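PDB 7CGM: PUM-HD domain-containing protein, which probably binds the 3' untranslated regions of messenger RNAs through its Pumilio-homology domain, the part of the protein held in this chain. Local coordinates for residues A[248-253]-A[283-288]; A[10-15]-A[37-42]. The protein carries 2 engineered substitutions. One frame throughout, in Å; residues are numbered along the deposited sequence.

Contact 1: residues A[248-253]-A[283-288]; sequences VIVTRV and SMIVGA
Thr251 turns its hydroxyl back to its own helix, where OG1 hydrogen-bonds to the carbonyl O of Met247, and Met284 of helix 279-290 lays its methyl CE against this same OG1 at 3.6 Å. The threonine suits this partly exposed edge because the backbone bond settles its polar atom. Met284 is the long, flexible member of the pair. Its chain runs out extended, then bends at the last torsion (chi3 46°), which carries CE beside Thr251 while SD stays 3.9 Å from CG1 of Val250. CG1 of Val250, the branch anti to its backbone N (chi1 164°), also faces CG1 of Ile285 at 4.2 Å. One turn further on, Val253 CG2 comes within 4.3 Å of Ile285 CD1, and the compact branched side chains fill the buried side of the seam. The two helical segments are nearly parallel and their axes approach to 9.5 Å, side-by-side packing of the kind that builds a Pumilio solenoid. Cys273 of helix 266-276 touches Val250 and Ile285 alike, so that helix backs the seam, while helix 207-219 packs against Val248 and Ile249, and helix 322-332 against Ser283 and Val286.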
loop_
_atom_site.group_PDB
_atom_site.type_symbol
_atom_site.label_atom_id
_atom_site.label_comp_id
_atom_site.label_asym_id
_atom_site.label_seq_id
_atom_site.Cartn_x
_atom_site.Cartn_y
_atom_site.Cartn_z
ATOM N N VAL A 248 14.508 17.499 9.798
ATOM C CA VAL A 248 14.248 17.020 11.150
ATOM C C VAL A 248 14.615 15.550 11.266
ATOM O O VAL A 248 15.257 15.135 12.234
ATOM C CB VAL A 248 12.774 17.279 11.518
ATOM C CG1 VAL A 248 12.369 16.506 12.755
ATOM C CG2 VAL A 248 12.551 18.741 11.707
ATOM N N ILE A 249 14.265 14.750 10.252
ATOM C CA ILE A 249 14.522 13.312 10.302
ATOM C C ILE A 249 16.016 13.024 10.188
ATOM O O ILE A 249 16.578 12.266 10.987
ATOM C CB ILE A 249 13.714 12.591 9.206
ATOM C CG1 ILE A 249 12.235 12.586 9.561
ATOM C CG2 ILE A 249 14.219 11.190 8.966
ATOM C CD1 ILE A 249 11.360 12.233 8.382
ATOM N N VAL A 250 16.682 13.627 9.195
ATOM C CA VAL A 250 18.109 13.397 8.996
ATOM C C VAL A 250 18.896 13.914 10.187
ATOM O O VAL A 250 19.905 13.323 10.584
ATOM C CB VAL A 250 18.567 14.042 7.674
ATOM C CG1 VAL A 250 20.077 14.166 7.625
ATOM C CG2 VAL A 250 18.056 13.237 6.479
ATOM N N THR A 251 18.436 14.996 10.801
ATOM C CA THR A 251 19.101 15.482 12.000
ATOM C C THR A 251 18.976 14.465 13.119
ATOM O O THR A 251 19.925 14.230 13.873
ATOM C CB THR A 251 18.512 16.844 12.409
ATOM O OG1 THR A 251 18.755 17.799 11.372
ATOM C CG2 THR A 251 19.105 17.374 13.710
ATOM N N ARG A 252 17.815 13.837 13.238
ATOM C CA ARG A 252 17.673 12.867 14.306
ATOM C C ARG A 252 18.492 11.614 14.031
ATOM O O ARG A 252 19.151 11.093 14.940
ATOM C CB ARG A 252 16.217 12.493 14.520
ATOM C CG ARG A 252 16.144 11.300 15.446
ATOM C CD ARG A 252 15.685 11.680 16.820
ATOM N NE ARG A 252 14.311 12.142 16.696
ATOM C CZ ARG A 252 13.429 12.164 17.685
ATOM N NH1 ARG A 252 12.195 12.608 17.441
ATOM N NH2 ARG A 252 13.779 11.738 18.901
ATOM N N VAL A 253 18.458 11.088 12.801
ATOM C CA VAL A 253 19.196 9.849 12.594
ATOM C C VAL A 253 20.678 10.122 12.715
ATOM O O VAL A 253 21.399 9.355 13.353
ATOM C CB VAL A 253 18.838 9.145 11.266
ATOM C CG1 VAL A 253 17.336 9.096 11.072
ATOM C CG2 VAL A 253 19.548 9.763 10.080
ATOM N N SER A 283 25.856 14.762 3.822
ATOM C CA SER A 283 27.009 15.255 4.564
ATOM C C SER A 283 26.828 15.075 6.068
ATOM O O SER A 283 27.783 14.730 6.774
ATOM C CB SER A 283 27.269 16.723 4.221
ATOM O OG SER A 283 28.303 17.225 5.035
ATOM N N MET A 284 25.619 15.304 6.587
ATOM C CA MET A 284 25.413 15.096 8.018
ATOM C C MET A 284 25.610 13.630 8.391
ATOM O O MET A 284 26.140 13.307 9.460
ATOM C CB MET A 284 24.018 15.559 8.426
ATOM C CG MET A 284 23.643 16.911 7.906
ATOM S SD MET A 284 22.020 17.401 8.492
ATOM C CE MET A 284 22.105 17.001 10.244
ATOM N N ILE A 285 25.197 12.730 7.508
ATOM C CA ILE A 285 25.241 11.311 7.819
ATOM C C ILE A 285 26.669 10.795 7.733
ATOM O O ILE A 285 27.132 10.063 8.616
ATOM C CB ILE A 285 24.291 10.547 6.881
ATOM C CG1 ILE A 285 22.844 10.994 7.141
ATOM C CG2 ILE A 285 24.455 9.067 7.058
ATOM C CD1 ILE A 285 21.790 10.158 6.443
ATOM N N VAL A 286 27.387 11.166 6.668
ATOM C CA VAL A 286 28.800 10.814 6.560
ATOM C C VAL A 286 29.595 11.485 7.669
ATOM O O VAL A 286 30.475 10.871 8.286
ATOM C CB VAL A 286 29.352 11.183 5.170
ATOM C CG1 VAL A 286 30.801 10.760 5.071
ATOM C CG2 VAL A 286 28.519 10.513 4.050
ATOM N N GLY A 287 29.280 12.743 7.963
ATOM C CA GLY A 287 29.972 13.425 9.042
ATOM C C GLY A 287 29.800 12.732 10.377
ATOM O O GLY A 287 30.749 12.619 11.160
ATOM N N ALA A 288 28.585 12.265 10.661
ATOM C CA ALA A 288 28.374 11.526 11.894
ATOM C C ALA A 288 29.077 10.186 11.854
ATOM O O ALA A 288 29.537 9.699 12.891
ATOM C CB ALA A 288 26.883 11.336 12.144
#

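Contact 2: residues A[10-15]-A[37-42]; sequences TTDDLL and LLKFAK
Leu15 sets its methyl CD2 over one face of the Phe40 ring, 3.6 Å from the ring centroid and displaced a little toward the rim, a CH-pi contact between two buried side chains. The first torsion of Leu15 (chi1 -70°) brings CG toward the ring, and the second (chi2 143°) then turns CD2 over it, while CD1 lies 3.9 Å from CD1 of Phe40. The flat surface of the ring offers the leucine a broad apolar seat. Phe40 also touches Ile33 and Ile50. In this way helix 11-20, at the N-terminal end of the chain, packs against helix 37-41, part of a predicted Pumilio repeat, probably covering the start of the repeat array. At the more exposed side Lys39 reaches across Thr11 at about a right angle, its side chain bent at chi2 and again at chi4 (111°). CG2 of Thr11 rests on Lys39 CD at 3.6 Å, so the methyl meets the aliphatic part of the lysine. Asp12 OD2 approaches the Lys39 side chain at CE, 3.8 Å away; its distance to Lys39 NZ, 4.2 Å, is too long for a salt bridge, though the opposite charges probably attract weakly.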
loop_
_atom_site.group_PDB
_atom_site.type_symbol
_atom_site.label_atom_id
_atom_site.label_comp_id
_atom_site.label_asym_id
_atom_site.label_seq_id
_atom_site.Cartn_x
_atom_site.Cartn_y
_atom_site.Cartn_z
ATOM N N THR A 10 -34.595 -28.226 -12.164
ATOM C CA THR A 10 -33.829 -28.471 -13.380
ATOM C C THR A 10 -32.994 -27.236 -13.761
ATOM O O THR A 10 -32.181 -27.292 -14.703
ATOM C CB THR A 10 -34.747 -28.892 -14.549
ATOM O OG1 THR A 10 -35.689 -29.852 -14.071
ATOM C CG2 THR A 10 -33.938 -29.531 -15.704
ATOM N N THR A 11 -33.186 -26.125 -13.035
ATOM C CA THR A 11 -32.169 -25.073 -13.045
ATOM C C THR A 11 -30.832 -25.647 -12.598
ATOM O O THR A 11 -29.792 -25.411 -13.225
ATOM C CB THR A 11 -32.556 -23.901 -12.132
ATOM O OG1 THR A 11 -33.860 -23.409 -12.459
ATOM C CG2 THR A 11 -31.554 -22.778 -12.291
ATOM N N ASP A 12 -30.851 -26.414 -11.510
ATOM C CA ASP A 12 -29.662 -27.132 -11.080
ATOM C C ASP A 12 -29.233 -28.161 -12.122
ATOM O O ASP A 12 -28.045 -28.262 -12.456
ATOM C CB ASP A 12 -29.928 -27.791 -9.731
ATOM C CG ASP A 12 -29.659 -26.862 -8.568
ATOM O OD1 ASP A 12 -28.464 -26.535 -8.350
ATOM O OD2 ASP A 12 -30.630 -26.471 -7.874
ATOM N N ASP A 13 -30.187 -28.933 -12.652
ATOM C CA ASP A 13 -29.854 -29.888 -13.708
ATOM C C ASP A 13 -29.276 -29.181 -14.928
ATOM O O ASP A 13 -28.341 -29.690 -15.561
ATOM C CB ASP A 13 -31.085 -30.713 -14.091
ATOM C CG ASP A 13 -31.483 -31.707 -13.011
ATOM O OD1 ASP A 13 -32.016 -31.269 -11.968
ATOM O OD2 ASP A 13 -31.266 -32.922 -13.202
ATOM N N LEU A 14 -29.813 -28.004 -15.267
ATOM C CA LEU A 14 -29.237 -27.186 -16.333
ATOM C C LEU A 14 -27.734 -27.012 -16.147
ATOM O O LEU A 14 -26.933 -27.349 -17.027
ATOM C CB LEU A 14 -29.919 -25.818 -16.378
ATOM C CG LEU A 14 -30.869 -25.688 -17.547
ATOM C CD1 LEU A 14 -31.107 -24.223 -17.881
ATOM C CD2 LEU A 14 -30.259 -26.438 -18.714
ATOM N N LEU A 15 -27.338 -26.486 -14.986
ATOM C CA LEU A 15 -25.925 -26.249 -14.711
ATOM C C LEU A 15 -25.133 -27.545 -14.592
ATOM O O LEU A 15 -23.920 -27.563 -14.865
ATOM C CB LEU A 15 -25.791 -25.412 -13.440
ATOM C CG LEU A 15 -26.300 -24.005 -13.744
ATOM C CD1 LEU A 15 -27.056 -23.372 -12.595
ATOM C CD2 LEU A 15 -25.130 -23.152 -14.188
ATOM N N LEU A 37 -30.698 -16.269 -12.814
ATOM C CA LEU A 37 -29.434 -15.551 -12.719
ATOM C C LEU A 37 -28.716 -15.857 -11.405
ATOM O O LEU A 37 -27.480 -15.936 -11.370
ATOM C CB LEU A 37 -29.697 -14.049 -12.871
ATOM C CG LEU A 37 -28.605 -12.969 -12.816
ATOM C CD1 LEU A 37 -28.054 -12.752 -11.413
ATOM C CD2 LEU A 37 -27.495 -13.261 -13.801
ATOM N N LEU A 38 -29.462 -15.992 -10.310
ATOM C CA LEU A 38 -28.821 -16.174 -9.014
ATOM C C LEU A 38 -28.127 -17.528 -8.943
ATOM O O LEU A 38 -26.950 -17.616 -8.562
ATOM C CB LEU A 38 -29.834 -16.020 -7.881
ATOM C CG LEU A 38 -29.310 -16.109 -6.431
ATOM C CD1 LEU A 38 -28.339 -14.983 -6.079
ATOM C CD2 LEU A 38 -30.431 -16.140 -5.416
ATOM N N LYS A 39 -28.825 -18.595 -9.340
ATOM C CA LYS A 39 -28.168 -19.897 -9.396
ATOM C C LYS A 39 -26.971 -19.883 -10.345
ATOM O O LYS A 39 -25.915 -20.446 -10.035
ATOM C CB LYS A 39 -29.159 -20.993 -9.790
ATOM C CG LYS A 39 -30.274 -21.200 -8.816
ATOM C CD LYS A 39 -30.717 -22.642 -8.821
ATOM C CE LYS A 39 -31.818 -22.897 -7.806
ATOM N NZ LYS A 39 -33.100 -23.188 -8.523
ATOM N N PHE A 40 -27.096 -19.236 -11.495
ATOM C CA PHE A 40 -25.960 -19.223 -12.405
ATOM C C PHE A 40 -24.778 -18.474 -11.797
ATOM O O PHE A 40 -23.645 -18.979 -11.778
ATOM C CB PHE A 40 -26.372 -18.620 -13.741
ATOM C CG PHE A 40 -26.797 -19.640 -14.749
ATOM C CD1 PHE A 40 -28.063 -20.196 -14.709
ATOM C CD2 PHE A 40 -25.928 -20.046 -15.739
ATOM C CE1 PHE A 40 -28.453 -21.147 -15.643
ATOM C CE2 PHE A 40 -26.317 -20.996 -16.681
ATOM C CZ PHE A 40 -27.574 -21.544 -16.633
ATOM N N ALA A 41 -25.029 -17.282 -11.253
ATOM C CA ALA A 41 -23.922 -16.451 -10.799
ATOM C C ALA A 41 -23.189 -17.050 -9.594
ATOM O O ALA A 41 -22.000 -16.764 -9.396
ATOM C CB ALA A 41 -24.421 -15.046 -10.487
ATOM N N LYS A 42 -23.860 -17.876 -8.785
ATOM C CA LYS A 42 -23.216 -18.513 -7.639
ATOM C C LYS A 42 -22.577 -19.849 -7.990
ATOM O O LYS A 42 -22.059 -20.533 -7.100
ATOM C CB LYS A 42 -24.206 -18.710 -6.492
ATOM C CG LYS A 42 -24.891 -17.457 -6.067
ATOM C CD LYS A 42 -24.700 -17.198 -4.599
ATOM C CE LYS A 42 -25.596 -18.069 -3.755
ATOM N NZ LYS A 42 -27.021 -17.707 -3.966
#

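Overall arrangement
Contact 1 and contact 2 lie on opposite sides of the chain's centre, with their own centres 66 Å apart and their nearest atoms about 48 Å apart, so neither touches the other. Both fall within the Pumilio-homology domain, an all-helical solenoid: contact 2 lies at its N-terminal end, and contact 1 joins two helices well along toward the C-terminal end. Along the chain 10-15 and 37-42 come together before 248-253 and 283-288 begin. The bound nucleic acid is about 8 Å from the nearest atom of contact 2 and about 13 Å from that of contact 1. Both appear to be packing within the helical scaffold, which probably presents the RNA-binding surface.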